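Local coordinates for esterase (Sinorhizobium meliloti 1021, PDB 4TX1), which acts as a carbohydrate acetylesterase of the SGNH-hydrolase family, cleaving acetyl esters, and probably also hydrolyses aryl esters, at residues L92-S101 against P139-L149; F186-R194 against N207-V218. All blocks are in the same frame, centred on the assembly; numbering follows the deposited sequence.

Interaction 1: L92-S101 against P139-L149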
ATOM      1  N   LEU A  92     -14.380  -7.905  22.427  1.00 17.45           N
ATOM      2  CA  LEU A  92     -15.328  -6.828  22.552  1.00 16.95           C
ATOM      3  C   LEU A  92     -16.756  -7.369  22.678  1.00 19.07           C
ATOM      4  O   LEU A  92     -17.116  -8.297  21.953  1.00 18.49           O
ATOM      5  CB  LEU A  92     -15.227  -5.887  21.331  1.00 16.65           C
ATOM      6  CG  LEU A  92     -13.859  -5.170  21.185  1.00 16.63           C
ATOM      7  CD1 LEU A  92     -13.763  -4.643  19.709  1.00 16.31           C
ATOM      8  CD2 LEU A  92     -13.843  -4.080  22.199  1.00 16.75           C
ATOM      9  N   ASP A  93     -17.531  -6.714  23.512  1.00 18.04           N
ATOM     10  CA  ASP A  93     -18.981  -7.003  23.663  1.00 19.35           C
ATOM     11  C   ASP A  93     -19.875  -6.172  22.775  1.00 16.75           C
ATOM     12  O   ASP A  93     -20.893  -6.655  22.275  1.00 16.68           O
ATOM     13  CB  ASP A  93     -19.389  -6.869  25.141  1.00 20.50           C
ATOM     14  CG  ASP A  93     -18.619  -7.843  26.014  1.00 25.63           C
ATOM     15  OD1 ASP A  93     -18.761  -9.058  25.827  1.00 28.90           O
ATOM     16  OD2 ASP A  93     -17.752  -7.411  26.754  1.00 24.89           O
ATOM     17  N   LEU A  94     -19.425  -4.944  22.444  1.00 16.62           N
ATOM     18  CA  LEU A  94     -20.169  -4.047  21.613  1.00 16.34           C
ATOM     19  C   LEU A  94     -19.236  -3.104  20.864  1.00 16.02           C
ATOM     20  O   LEU A  94     -18.336  -2.543  21.476  1.00 16.26           O
ATOM     21  CB  LEU A  94     -21.049  -3.117  22.463  1.00 16.29           C
ATOM     22  CG  LEU A  94     -21.981  -2.123  21.818  1.00 16.70           C
ATOM     23  CD1 LEU A  94     -23.038  -2.715  20.875  1.00 18.04           C
ATOM     24  CD2 LEU A  94     -22.626  -1.248  22.946  1.00 16.40           C
ATOM     25  N   ILE A  95     -19.536  -2.928  19.604  1.00 15.37           N
ATOM     26  CA  ILE A  95     -18.844  -1.889  18.790  1.00 15.33           C
ATOM     27  C   ILE A  95     -19.921  -0.861  18.517  1.00 13.96           C
ATOM     28  O   ILE A  95     -21.017  -1.206  17.996  1.00 15.96           O
ATOM     29  CB  ILE A  95     -18.270  -2.477  17.493  1.00 16.65           C
ATOM     30  CG1 ILE A  95     -17.170  -3.501  17.877  1.00 20.20           C
ATOM     31  CG2 ILE A  95     -17.728  -1.293  16.652  1.00 17.06           C
ATOM     32  CD1 ILE A  95     -17.515  -4.902  17.928  1.00 26.58           C
ATOM     33  N   VAL A  96     -19.636   0.398  18.818  1.00 14.93           N
ATOM     34  CA  VAL A  96     -20.506   1.525  18.491  1.00 13.53           C
ATOM     35  C   VAL A  96     -19.869   2.372  17.380  1.00 14.41           C
ATOM     36  O   VAL A  96     -18.781   2.919  17.619  1.00 14.54           O
ATOM     37  CB  VAL A  96     -20.728   2.437  19.736  1.00 13.78           C
ATOM     38  CG1 VAL A  96     -21.762   3.562  19.387  1.00 14.56           C
ATOM     39  CG2 VAL A  96     -21.198   1.506  20.899  1.00 13.64           C
ATOM     40  N   PHE A  97     -20.530   2.483  16.244  1.00 14.58           N
ATOM     41  CA  PHE A  97     -20.048   3.294  15.121  1.00 13.63           C
ATOM     42  C   PHE A  97     -20.760   4.637  15.117  1.00 15.40           C
ATOM     43  O   PHE A  97     -21.993   4.714  15.221  1.00 15.48           O
ATOM     44  CB  PHE A  97     -20.314   2.645  13.793  1.00 13.95           C
ATOM     45  CG  PHE A  97     -19.511   1.372  13.546  1.00 14.06           C
ATOM     46  CD1 PHE A  97     -18.134   1.439  13.452  1.00 13.64           C
ATOM     47  CD2 PHE A  97     -20.104   0.144  13.372  1.00 13.49           C
ATOM     48  CE1 PHE A  97     -17.395   0.344  13.191  1.00 12.88           C
ATOM     49  CE2 PHE A  97     -19.392  -0.991  13.068  1.00 13.85           C
ATOM     50  CZ  PHE A  97     -17.999  -0.913  13.043  1.00 13.02           C
ATOM     51  N   MET A  98     -19.977   5.687  15.006  1.00 14.11           N
ATOM     52  CA  MET A  98     -20.566   6.965  14.628  1.00 12.71           C
ATOM     53  C   MET A  98     -19.735   7.652  13.543  1.00 13.95           C
ATOM     54  O   MET A  98     -18.760   8.399  13.825  1.00 14.30           O
ATOM     55  CB  MET A  98     -20.840   7.892  15.852  1.00 15.52           C
ATOM     56  CG  MET A  98     -21.726   9.056  15.427  1.00 16.55           C
ATOM     57  SD  MET A  98     -22.378  10.083  16.777  1.00 19.43           S
ATOM     58  CE  MET A  98     -20.918  11.048  17.133  1.00 18.81           C
ATOM     59  N   LEU A  99     -20.069   7.359  12.294  1.00 12.94           N
ATOM     60  CA  LEU A  99     -19.327   7.845  11.147  1.00 12.35           C
ATOM     61  C   LEU A  99     -20.287   8.219  10.060  1.00 12.16           C
ATOM     62  O   LEU A  99     -21.428   7.746  10.035  1.00 13.92           O
ATOM     63  CB  LEU A  99     -18.322   6.771  10.652  1.00 10.83           C
ATOM     64  CG  LEU A  99     -17.140   6.445  11.519  1.00 10.48           C
ATOM     65  CD1 LEU A  99     -16.374   5.197  10.960  1.00 11.11           C
ATOM     66  CD2 LEU A  99     -16.225   7.651  11.613  1.00 12.57           C
ATOM     67  N   GLY A 100     -19.822   9.091   9.175  1.00 12.29           N
ATOM     68  CA  GLY A 100     -20.500   9.549   7.972  1.00 13.40           C
ATOM     69  C   GLY A 100     -20.376  11.020   7.685  1.00 12.81           C
ATOM     70  O   GLY A 100     -20.608  11.435   6.541  1.00 12.44           O
ATOM     71  N   SER A 101     -20.090  11.847   8.698  1.00 12.89           N
ATOM     72  CA  SER A 101     -19.940  13.282   8.470  1.00 14.06           C
ATOM     73  C   SER A 101     -18.867  13.602   7.437  1.00 13.70           C
ATOM     74  O   SER A 101     -19.083  14.410   6.550  1.00 14.94           O
ATOM     75  CB  SER A 101     -19.654  13.991   9.801  1.00 15.11           C
ATOM     76  OG  SER A 101     -20.769  13.891  10.717  1.00 15.65           O
ATOM     77  N   PRO A 139     -19.450  -9.869  18.747  1.00 29.26           N
ATOM     78  CA  PRO A 139     -19.870  -8.660  19.425  1.00 23.18           C
ATOM     79  C   PRO A 139     -21.190  -8.156  18.854  1.00 18.38           C
ATOM     80  O   PRO A 139     -21.514  -8.393  17.688  1.00 21.84           O
ATOM     81  CB  PRO A 139     -18.759  -7.661  19.140  1.00 24.01           C
ATOM     82  CG  PRO A 139     -17.756  -8.338  18.315  1.00 25.40           C
ATOM     83  CD  PRO A 139     -18.020  -9.804  18.397  1.00 27.54           C
ATOM     84  N   GLU A 140     -21.944  -7.454  19.692  1.00 19.31           N
ATOM     85  CA  GLU A 140     -23.075  -6.705  19.218  1.00 19.82           C
ATOM     86  C   GLU A 140     -22.559  -5.438  18.513  1.00 16.59           C
ATOM     87  O   GLU A 140     -21.450  -4.990  18.780  1.00 17.60           O
ATOM     88  CB  GLU A 140     -23.933  -6.272  20.410  1.00 23.23           C
ATOM     89  CG  GLU A 140     -24.513  -7.455  21.159  1.00 29.68           C
ATOM     90  CD  GLU A 140     -25.555  -8.174  20.336  1.00 31.91           C
ATOM     91  OE1 GLU A 140     -26.351  -7.500  19.617  1.00 33.04           O
ATOM     92  OE2 GLU A 140     -25.587  -9.434  20.411  1.00 47.30           O
ATOM     93  N   ILE A 141     -23.369  -4.911  17.629  1.00 15.37           N
ATOM     94  CA  ILE A 141     -23.010  -3.685  16.873  1.00 16.05           C
ATOM     95  C   ILE A 141     -24.130  -2.660  16.936  1.00 18.55           C
ATOM     96  O   ILE A 141     -25.312  -2.978  16.643  1.00 19.95           O
ATOM     97  CB  ILE A 141     -22.740  -4.066  15.415  1.00 15.53           C
ATOM     98  CG1 ILE A 141     -21.556  -5.042  15.305  1.00 17.33           C
ATOM     99  CG2 ILE A 141     -22.305  -2.822  14.617  1.00 16.49           C
ATOM    100  CD1 ILE A 141     -21.338  -5.593  13.878  1.00 17.35           C
ATOM    101  N   LEU A 142     -23.768  -1.439  17.284  1.00 15.98           N
ATOM    102  CA  LEU A 142     -24.666  -0.291  17.313  1.00 16.26           C
ATOM    103  C   LEU A 142     -24.233   0.723  16.245  1.00 15.59           C
ATOM    104  O   LEU A 142     -23.108   1.291  16.391  1.00 16.52           O
ATOM    105  CB  LEU A 142     -24.632   0.345  18.648  1.00 16.60           C
ATOM    106  CG  LEU A 142     -25.678   1.319  19.141  1.00 20.03           C
ATOM    107  CD1 LEU A 142     -25.379   2.203  20.335  1.00 20.17           C
ATOM    108  CD2 LEU A 142     -26.978   1.479  18.312  1.00 18.49           C
ATOM    109  N   ILE A 143     -25.132   1.033  15.334  1.00 15.15           N
ATOM    110  CA  ILE A 143     -24.925   2.017  14.281  1.00 14.80           C
ATOM    111  C   ILE A 143     -25.549   3.334  14.757  1.00 18.86           C
ATOM    112  O   ILE A 143     -26.750   3.418  14.974  1.00 19.02           O
ATOM    113  CB  ILE A 143     -25.501   1.623  12.945  1.00 14.98           C
ATOM    114  CG1 ILE A 143     -24.802   0.336  12.489  1.00 14.92           C
ATOM    115  CG2 ILE A 143     -25.369   2.746  11.910  1.00 14.86           C
ATOM    116  CD1 ILE A 143     -25.422  -0.385  11.318  1.00 15.32           C
ATOM    117  N   VAL A 144     -24.737   4.369  14.876  1.00 15.16           N
ATOM    118  CA  VAL A 144     -25.238   5.675  15.273  1.00 14.79           C
ATOM    119  C   VAL A 144     -25.137   6.653  14.105  1.00 16.61           C
ATOM    120  O   VAL A 144     -24.036   6.879  13.478  1.00 16.53           O
ATOM    121  CB  VAL A 144     -24.513   6.193  16.504  1.00 14.13           C
ATOM    122  CG1 VAL A 144     -25.129   7.537  16.911  1.00 15.04           C
ATOM    123  CG2 VAL A 144     -24.485   5.202  17.653  1.00 14.65           C
ATOM    124  N   SER A 145     -26.257   7.259  13.709  1.00 13.04           N
ATOM    125  CA  SER A 145     -26.229   8.267  12.670  1.00 14.19           C
ATOM    126  C   SER A 145     -25.749   9.582  13.389  1.00 15.09           C
ATOM    127  O   SER A 145     -26.240   9.931  14.500  1.00 16.34           O
ATOM    128  CB  SER A 145     -27.536   8.466  11.901  1.00 19.13           C
ATOM    129  OG  SER A 145     -28.541   8.758  12.899  1.00 19.92           O
ATOM    130  N   PRO A 146     -24.746  10.269  12.803  1.00 15.02           N
ATOM    131  CA  PRO A 146     -24.217  11.419  13.496  1.00 15.47           C
ATOM    132  C   PRO A 146     -25.285  12.573  13.369  1.00 14.86           C
ATOM    133  O   PRO A 146     -26.101  12.605  12.436  1.00 16.67           O
ATOM    134  CB  PRO A 146     -22.964  11.811  12.682  1.00 14.88           C
ATOM    135  CG  PRO A 146     -23.260  11.258  11.301  1.00 16.75           C
ATOM    136  CD  PRO A 146     -23.995   9.944  11.578  1.00 15.82           C
ATOM    137  N   PRO A 147     -25.217  13.534  14.302  1.00 15.72           N
ATOM    138  CA  PRO A 147     -26.067  14.719  14.114  1.00 16.23           C
ATOM    139  C   PRO A 147     -25.805  15.381  12.806  1.00 17.15           C
ATOM    140  O   PRO A 147     -24.641  15.540  12.367  1.00 17.03           O
ATOM    141  CB  PRO A 147     -25.702  15.590  15.313  1.00 14.80           C
ATOM    142  CG  PRO A 147     -25.196  14.687  16.321  1.00 16.17           C
ATOM    143  CD  PRO A 147     -24.486  13.598  15.568  1.00 15.92           C
ATOM    144  N   PRO A 148     -26.856  15.686  12.049  1.00 16.69           N
ATOM    145  CA  PRO A 148     -26.640  16.187  10.734  1.00 17.37           C
ATOM    146  C   PRO A 148     -26.033  17.592  10.604  1.00 16.93           C
ATOM    147  O   PRO A 148     -26.093  18.386  11.535  1.00 16.58           O
ATOM    148  CB  PRO A 148     -28.001  16.174  10.081  1.00 22.09           C
ATOM    149  CG  PRO A 148     -28.940  15.991  11.184  1.00 21.74           C
ATOM    150  CD  PRO A 148     -28.272  15.419  12.351  1.00 19.86           C
ATOM    151  N   LEU A 149     -25.425  17.852   9.460  1.00 16.66           N
ATOM    152  CA  LEU A 149     -24.733  19.080   9.191  1.00 18.61           C
ATOM    153  C   LEU A 149     -25.744  20.227   9.185  1.00 20.24           C
ATOM    154  O   LEU A 149     -26.949  19.996   8.867  1.00 19.37           O
ATOM    155  CB  LEU A 149     -23.944  19.171   7.884  1.00 17.83           C
ATOM    156  CG  LEU A 149     -22.884  18.109   7.490  1.00 26.09           C
ATOM    157  CD1 LEU A 149     -21.728  18.735   6.791  1.00 25.29           C
ATOM    158  CD2 LEU A 149     -22.594  17.123   8.552  1.00 22.70           C
TER
HETATM  159  O   HOH W   1     -22.169   5.261  12.183  1.00 15.38           O
HETATM  160  O   HOH W   2     -21.933  16.102  11.728  1.00 18.17           O
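Ile95 and Pro139 lie side by side where two parallel strands, 94-98 and 140-145, set out together, and the fit is tight: Ile95 CD1 comes to 3.3 Å from Pro139 CB. The squeeze goes with a strained second torsion in Ile95 (97°), which places the methyl against the proline ring. From here on, side chains alternate between the two faces of the sheet. Ile95, Phe97 and Ile141 share one face, where Ile95 CG2 sits 3.7 Å above the plane of the Phe97 ring, off its centre, and Ile141 CG2 approaches Phe97 CE2 at a slant, 3.8 Å away. On the opposite face Val96 and Leu142 point the same way, whereas Val144 leans across so that its CG2 meets Val96 CG1 at 3.6 Å. Met98 closes this row. Extended through its first two torsions, it brings SD to 3.8 Å from Val144 CG1 and lays CG against Pro146. An alanine here has neither CG nor SD, and Val144 CG1 and the Pro146 ring would probably be left with a gap beside them.

Five backbone hydrogen bonds zip the pair together; that from Leu142 N to Ile95 O, 2.9 Å long, is almost straight at 174°. Past Val144 the strands splay and waters take over: one accepts from Leu99 N and donates to Val144 O, and another accepts from Ser101 OG at 2.7 Å while donating to Pro147 O. The chain between the strands makes a beta-alpha-beta crossover through helix 112-127, whose Leu122, Val123 and Val126 cover Phe97, Ile141 and Ile95, while strand 14-20 hydrogen-bonds to the other edge of strand 94-98.

Interaction 2: F186-R194 against N207-V218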
ATOM      1  N   PHE A 186     -29.559   0.489  16.317  1.00 18.59           N
ATOM      2  CA  PHE A 186     -29.559   1.810  15.713  1.00 17.46           C
ATOM      3  C   PHE A 186     -29.846   2.898  16.742  1.00 21.35           C
ATOM      4  O   PHE A 186     -30.730   2.748  17.628  1.00 20.01           O
ATOM      5  CB  PHE A 186     -30.558   1.912  14.557  1.00 18.10           C
ATOM      6  CG  PHE A 186     -30.674   3.290  13.989  1.00 20.53           C
ATOM      7  CD1 PHE A 186     -29.639   3.860  13.219  1.00 18.85           C
ATOM      8  CD2 PHE A 186     -31.778   4.079  14.251  1.00 19.57           C
ATOM      9  CE1 PHE A 186     -29.709   5.145  12.797  1.00 19.51           C
ATOM     10  CE2 PHE A 186     -31.839   5.404  13.823  1.00 22.89           C
ATOM     11  CZ  PHE A 186     -30.830   5.927  13.040  1.00 21.88           C
ATOM     12  N   PHE A 187     -29.166   4.017  16.623  1.00 17.89           N
ATOM     13  CA  PHE A 187     -29.603   5.229  17.335  1.00 18.52           C
ATOM     14  C   PHE A 187     -29.388   6.410  16.430  1.00 19.14           C
ATOM     15  O   PHE A 187     -28.275   6.554  15.850  1.00 17.56           O
ATOM     16  CB  PHE A 187     -28.809   5.380  18.602  1.00 18.31           C
ATOM     17  CG  PHE A 187     -29.272   6.533  19.478  1.00 22.91           C
ATOM     18  CD1 PHE A 187     -30.427   6.396  20.254  1.00 25.62           C
ATOM     19  CD2 PHE A 187     -28.548   7.703  19.546  1.00 23.78           C
ATOM     20  CE1 PHE A 187     -30.850   7.454  21.067  1.00 25.76           C
ATOM     21  CE2 PHE A 187     -28.979   8.776  20.338  1.00 25.94           C
ATOM     22  CZ  PHE A 187     -30.123   8.635  21.112  1.00 25.39           C
ATOM     23  N   ASP A 188     -30.328   7.348  16.413  1.00 18.62           N
ATOM     24  CA  ASP A 188     -30.146   8.610  15.690  1.00 19.40           C
ATOM     25  C   ASP A 188     -29.511   9.659  16.599  1.00 20.01           C
ATOM     26  O   ASP A 188     -30.178  10.174  17.518  1.00 17.73           O
ATOM     27  CB  ASP A 188     -31.474   9.167  15.149  1.00 21.52           C
ATOM     28  CG  ASP A 188     -31.294  10.467  14.389  1.00 25.03           C
ATOM     29  OD1 ASP A 188     -30.150  10.899  14.126  1.00 29.03           O
ATOM     30  OD2 ASP A 188     -32.298  11.047  14.030  1.00 29.38           O
ATOM     31  N   GLY A 189     -28.192   9.954  16.426  1.00 18.23           N
ATOM     32  CA  GLY A 189     -27.531  10.961  17.234  1.00 17.04           C
ATOM     33  C   GLY A 189     -28.198  12.316  17.154  1.00 17.21           C
ATOM     34  O   GLY A 189     -28.135  13.074  18.105  1.00 19.86           O
ATOM     35  N   GLY A 190     -28.845  12.600  16.023  1.00 17.67           N
ATOM     36  CA  GLY A 190     -29.429  13.864  15.751  1.00 20.30           C
ATOM     37  C   GLY A 190     -30.720  14.045  16.541  1.00 20.70           C
ATOM     38  O   GLY A 190     -31.240  15.190  16.676  1.00 22.95           O
ATOM     39  N   SER A 191     -31.210  12.955  17.108  1.00 21.26           N
ATOM     40  CA  SER A 191     -32.400  12.974  17.993  1.00 26.12           C
ATOM     41  C   SER A 191     -32.139  13.607  19.354  1.00 24.78           C
ATOM     42  O   SER A 191     -33.090  14.089  20.012  1.00 24.86           O
ATOM     43  CB  SER A 191     -32.936  11.554  18.205  1.00 22.38           C
ATOM     44  OG  SER A 191     -32.249  10.789  19.159  1.00 22.03           O
ATOM     45  N   VAL A 192     -30.888  13.709  19.748  1.00 20.83           N
ATOM     46  CA  VAL A 192     -30.521  14.252  21.052  1.00 19.65           C
ATOM     47  C   VAL A 192     -29.537  15.426  21.001  1.00 21.89           C
ATOM     48  O   VAL A 192     -29.240  16.046  22.038  1.00 22.52           O
ATOM     49  CB  VAL A 192     -30.027  13.188  22.002  1.00 22.90           C
ATOM     50  CG1 VAL A 192     -31.121  12.119  22.347  1.00 19.89           C
ATOM     51  CG2 VAL A 192     -28.766  12.477  21.415  1.00 21.14           C
ATOM     52  N   ALA A 193     -28.963  15.694  19.830  1.00 19.01           N
ATOM     53  CA  ALA A 193     -27.832  16.623  19.663  1.00 17.81           C
ATOM     54  C   ALA A 193     -27.886  17.284  18.324  1.00 15.85           C
ATOM     55  O   ALA A 193     -28.501  16.792  17.358  1.00 19.82           O
ATOM     56  CB  ALA A 193     -26.450  15.918  19.877  1.00 17.42           C
ATOM     57  N   ARG A 194     -27.317  18.479  18.240  1.00 15.64           N
ATOM     58  CA  ARG A 194     -27.175  19.166  17.027  1.00 15.04           C
ATOM     59  C   ARG A 194     -25.769  19.758  16.863  1.00 16.98           C
ATOM     60  O   ARG A 194     -25.052  20.018  17.833  1.00 16.45           O
ATOM     61  CB  ARG A 194     -28.183  20.316  16.857  1.00 17.24           C
ATOM     62  CG  ARG A 194     -27.997  21.340  17.918  1.00 17.84           C
ATOM     63  CD  ARG A 194     -29.185  22.299  17.964  1.00 21.34           C
ATOM     64  NE  ARG A 194     -29.421  23.076  16.749  1.00 24.35           N
ATOM     65  CZ  ARG A 194     -30.473  23.881  16.529  1.00 28.94           C
ATOM     66  NH1 ARG A 194     -31.372  24.115  17.475  1.00 30.27           N
ATOM     67  NH2 ARG A 194     -30.567  24.521  15.381  1.00 28.13           N
ATOM     68  N   ASN A 207     -23.538  19.416  23.446  1.00 15.46           N
ATOM     69  CA  ASN A 207     -24.119  18.553  22.435  1.00 14.93           C
ATOM     70  C   ASN A 207     -23.365  17.225  22.327  1.00 17.21           C
ATOM     71  O   ASN A 207     -23.979  16.159  22.103  1.00 16.38           O
ATOM     72  CB  ASN A 207     -24.301  19.205  21.119  1.00 15.93           C
ATOM     73  CG  ASN A 207     -25.570  20.071  21.063  1.00 16.68           C
ATOM     74  OD1 ASN A 207     -26.626  19.563  20.754  1.00 17.97           O
ATOM     75  ND2 ASN A 207     -25.421  21.366  21.306  1.00 18.19           N
ATOM     76  N   THR A 208     -22.092  17.263  22.630  1.00 16.14           N
ATOM     77  CA  THR A 208     -21.297  15.999  22.675  1.00 15.10           C
ATOM     78  C   THR A 208     -21.730  15.155  23.900  1.00 16.60           C
ATOM     79  O   THR A 208     -22.003  13.960  23.808  1.00 17.41           O
ATOM     80  CB  THR A 208     -19.839  16.324  22.774  1.00 14.44           C
ATOM     81  OG1 THR A 208     -19.460  17.185  21.688  1.00 14.67           O
ATOM     82  CG2 THR A 208     -18.959  14.986  22.768  1.00 13.87           C
ATOM     83  N   ARG A 209     -21.922  15.812  25.059  1.00 15.59           N
ATOM     84  CA  ARG A 209     -22.436  15.091  26.232  1.00 17.29           C
ATOM     85  C   ARG A 209     -23.818  14.454  26.005  1.00 16.41           C
ATOM     86  O   ARG A 209     -24.064  13.280  26.440  1.00 19.17           O
ATOM     87  CB  ARG A 209     -22.513  16.055  27.444  1.00 20.90           C
ATOM     88  CG  ARG A 209     -21.201  16.493  27.998  1.00 24.58           C
ATOM     89  CD  ARG A 209     -21.456  17.472  29.193  1.00 28.84           C
ATOM     90  NE  ARG A 209     -21.852  16.588  30.207  1.00 34.72           N
ATOM     91  CZ  ARG A 209     -21.047  15.916  31.038  1.00 39.94           C
ATOM     92  NH1 ARG A 209     -19.741  16.152  31.125  1.00 39.08           N
ATOM     93  NH2 ARG A 209     -21.612  14.993  31.856  1.00 40.11           N
ATOM     94  N   ALA A 210     -24.657  15.110  25.232  1.00 18.41           N
ATOM     95  CA  ALA A 210     -26.048  14.718  24.964  1.00 18.57           C
ATOM     96  C   ALA A 210     -26.057  13.436  24.206  1.00 21.86           C
ATOM     97  O   ALA A 210     -26.905  12.566  24.438  1.00 19.89           O
ATOM     98  CB  ALA A 210     -26.809  15.782  24.211  1.00 17.95           C
ATOM     99  N   VAL A 211     -25.108  13.294  23.259  1.00 20.75           N
ATOM    100  CA  VAL A 211     -24.988  12.024  22.542  1.00 17.82           C
ATOM    101  C   VAL A 211     -24.698  10.930  23.516  1.00 17.34           C
ATOM    102  O   VAL A 211     -25.324   9.868  23.429  1.00 19.35           O
ATOM    103  CB  VAL A 211     -23.884  12.070  21.445  1.00 18.00           C
ATOM    104  CG1 VAL A 211     -23.679  10.670  20.891  1.00 15.65           C
ATOM    105  CG2 VAL A 211     -24.212  13.106  20.412  1.00 16.13           C
ATOM    106  N   GLY A 212     -23.717  11.088  24.396  1.00 16.44           N
ATOM    107  CA  GLY A 212     -23.330  10.061  25.318  1.00 20.29           C
ATOM    108  C   GLY A 212     -24.490   9.673  26.236  1.00 20.99           C
ATOM    109  O   GLY A 212     -24.717   8.489  26.495  1.00 21.61           O
ATOM    110  N   ARG A 213     -25.203  10.678  26.751  1.00 21.89           N
ATOM    111  CA  ARG A 213     -26.386  10.396  27.647  1.00 23.57           C
ATOM    112  C   ARG A 213     -27.477   9.711  26.900  1.00 22.06           C
ATOM    113  O   ARG A 213     -28.077   8.742  27.393  1.00 22.84           O
ATOM    114  CB  ARG A 213     -26.994  11.691  28.216  1.00 26.02           C
ATOM    115  CG  ARG A 213     -26.169  12.309  29.290  1.00 32.78           C
ATOM    116  CD  ARG A 213     -27.112  13.246  30.046  1.00 35.09           C
ATOM    117  NE  ARG A 213     -27.512  14.259  29.111  1.00 32.61           N
ATOM    118  CZ  ARG A 213     -26.819  15.368  28.922  1.00 33.94           C
ATOM    119  NH1 ARG A 213     -25.758  15.589  29.674  1.00 37.46           N
ATOM    120  NH2 ARG A 213     -27.229  16.275  28.024  1.00 35.34           N
ATOM    121  N   GLY A 214     -27.737  10.182  25.688  1.00 18.69           N
ATOM    122  CA  GLY A 214     -28.704   9.602  24.806  1.00 22.07           C
ATOM    123  C   GLY A 214     -28.510   8.142  24.446  1.00 22.65           C
ATOM    124  O   GLY A 214     -29.489   7.422  24.243  1.00 20.69           O
ATOM    125  N   LEU A 215     -27.245   7.702  24.358  1.00 20.09           N
ATOM    126  CA  LEU A 215     -26.950   6.289  24.011  1.00 19.17           C
ATOM    127  C   LEU A 215     -27.089   5.316  25.152  1.00 21.00           C
ATOM    128  O   LEU A 215     -27.162   4.123  24.961  1.00 21.43           O
ATOM    129  CB  LEU A 215     -25.527   6.246  23.442  1.00 17.92           C
ATOM    130  CG  LEU A 215     -25.356   6.809  22.058  1.00 17.80           C
ATOM    131  CD1 LEU A 215     -23.884   7.070  21.704  1.00 19.24           C
ATOM    132  CD2 LEU A 215     -25.955   5.878  21.007  1.00 19.99           C
ATOM    133  N   GLU A 216     -27.189   5.814  26.383  1.00 23.95           N
ATOM    134  CA  GLU A 216     -27.118   4.893  27.524  1.00 27.02           C
ATOM    135  C   GLU A 216     -28.194   3.775  27.468  1.00 23.72           C
ATOM    136  O   GLU A 216     -27.849   2.645  27.681  1.00 25.35           O
ATOM    137  CB  GLU A 216     -27.154   5.636  28.866  1.00 28.01           C
ATOM    138  CG  GLU A 216     -27.356   4.654  29.985  1.00 30.19           C
ATOM    139  CD  GLU A 216     -27.580   5.277  31.345  1.00 34.52           C
ATOM    140  OE1 GLU A 216     -27.447   4.538  32.322  1.00 33.11           O
ATOM    141  OE2 GLU A 216     -27.808   6.482  31.450  1.00 37.64           O
ATOM    142  N   PRO A 217     -29.470   4.105  27.186  1.00 25.47           N
ATOM    143  CA  PRO A 217     -30.501   3.067  27.208  1.00 26.80           C
ATOM    144  C   PRO A 217     -30.298   1.974  26.169  1.00 28.32           C
ATOM    145  O   PRO A 217     -30.417   0.821  26.521  1.00 26.93           O
ATOM    146  CB  PRO A 217     -31.790   3.841  26.938  1.00 26.89           C
ATOM    147  CG  PRO A 217     -31.531   5.185  27.530  1.00 29.02           C
ATOM    148  CD  PRO A 217     -30.088   5.447  27.063  1.00 26.75           C
ATOM    149  N   VAL A 218     -29.983   2.339  24.903  1.00 25.05           N
ATOM    150  CA  VAL A 218     -29.780   1.348  23.858  1.00 24.42           C
ATOM    151  C   VAL A 218     -28.492   0.583  24.130  1.00 23.21           C
ATOM    152  O   VAL A 218     -28.440  -0.632  23.923  1.00 22.42           O
ATOM    153  CB  VAL A 218     -29.848   1.979  22.459  1.00 28.18           C
ATOM    154  CG1 VAL A 218     -28.627   2.846  22.196  1.00 26.17           C
ATOM    155  CG2 VAL A 218     -29.977   0.917  21.385  1.00 27.77           C
TER
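Phe187 sets the far end of its ring against Gly214, a bump in a hollow, and so beds helix 205-223 against strand 185-188, the last strand of the parallel sheet in this SGNH-hydrolase alpha/beta fold. Within 186-188 and 207-218 the two axes run roughly antiparallel, at 150°, and come within 9.4 Å of each other. With CG turned away from its backbone N (chi1 -175°), Phe187 extends toward the helix until CZ lies 3.4 Å from Gly214 O. Leu215 fills the space beside the ring, its CD2 methyl 3.5 Å from Phe187 CD2, and Val218 stands farther along near Phe187 CB. Val192 supplies a second bump: its CG2 lies in the plane of the Phe187 ring, at the edge, and both groups share the dip that Gly214 provides. A beta carbon on Gly214 would collide with that same methyl.

Beyond an Asx turn, in which Asp188 OD1 accepts from Gly190 N, the chain drops back onto the helix. There Ala193 offers a small methyl bump, its CB 3.3 Å from Asn207 O and 3.6 Å from Val211 CG2, with Pro147 also touching it. From the helix Ala210 turns its CB to Val192 O, 3.3 Å away. At the far end Asn207 OD1 accepts a bond from Arg194 N, 2.8 Å long and nearly straight at 169°, the donor standing above the amide's carbonyl plane.

In the fold
Interaction 1 builds the middle of the sheet and interaction 2 lays a helix along its margin; their centres lie 11 Å apart. Strand 140-145 joins them, pairing with strand 185-188 through probable hydrogen bonds from Phe187 N to Ile143 O (3.0 Å) and from Gly189 N to Ser145 O (2.7 Å). Leu215, beside Phe187 in interaction 2, also packs on Leu142 and Val144, so one sheet face serves both contacts. Toward the strand ends lies the probable Ser-His-Asp triad: Ser101 of interaction 1 comes near it without touching, and the connection between 186-194 and 207-218 carries its likely Asp and His.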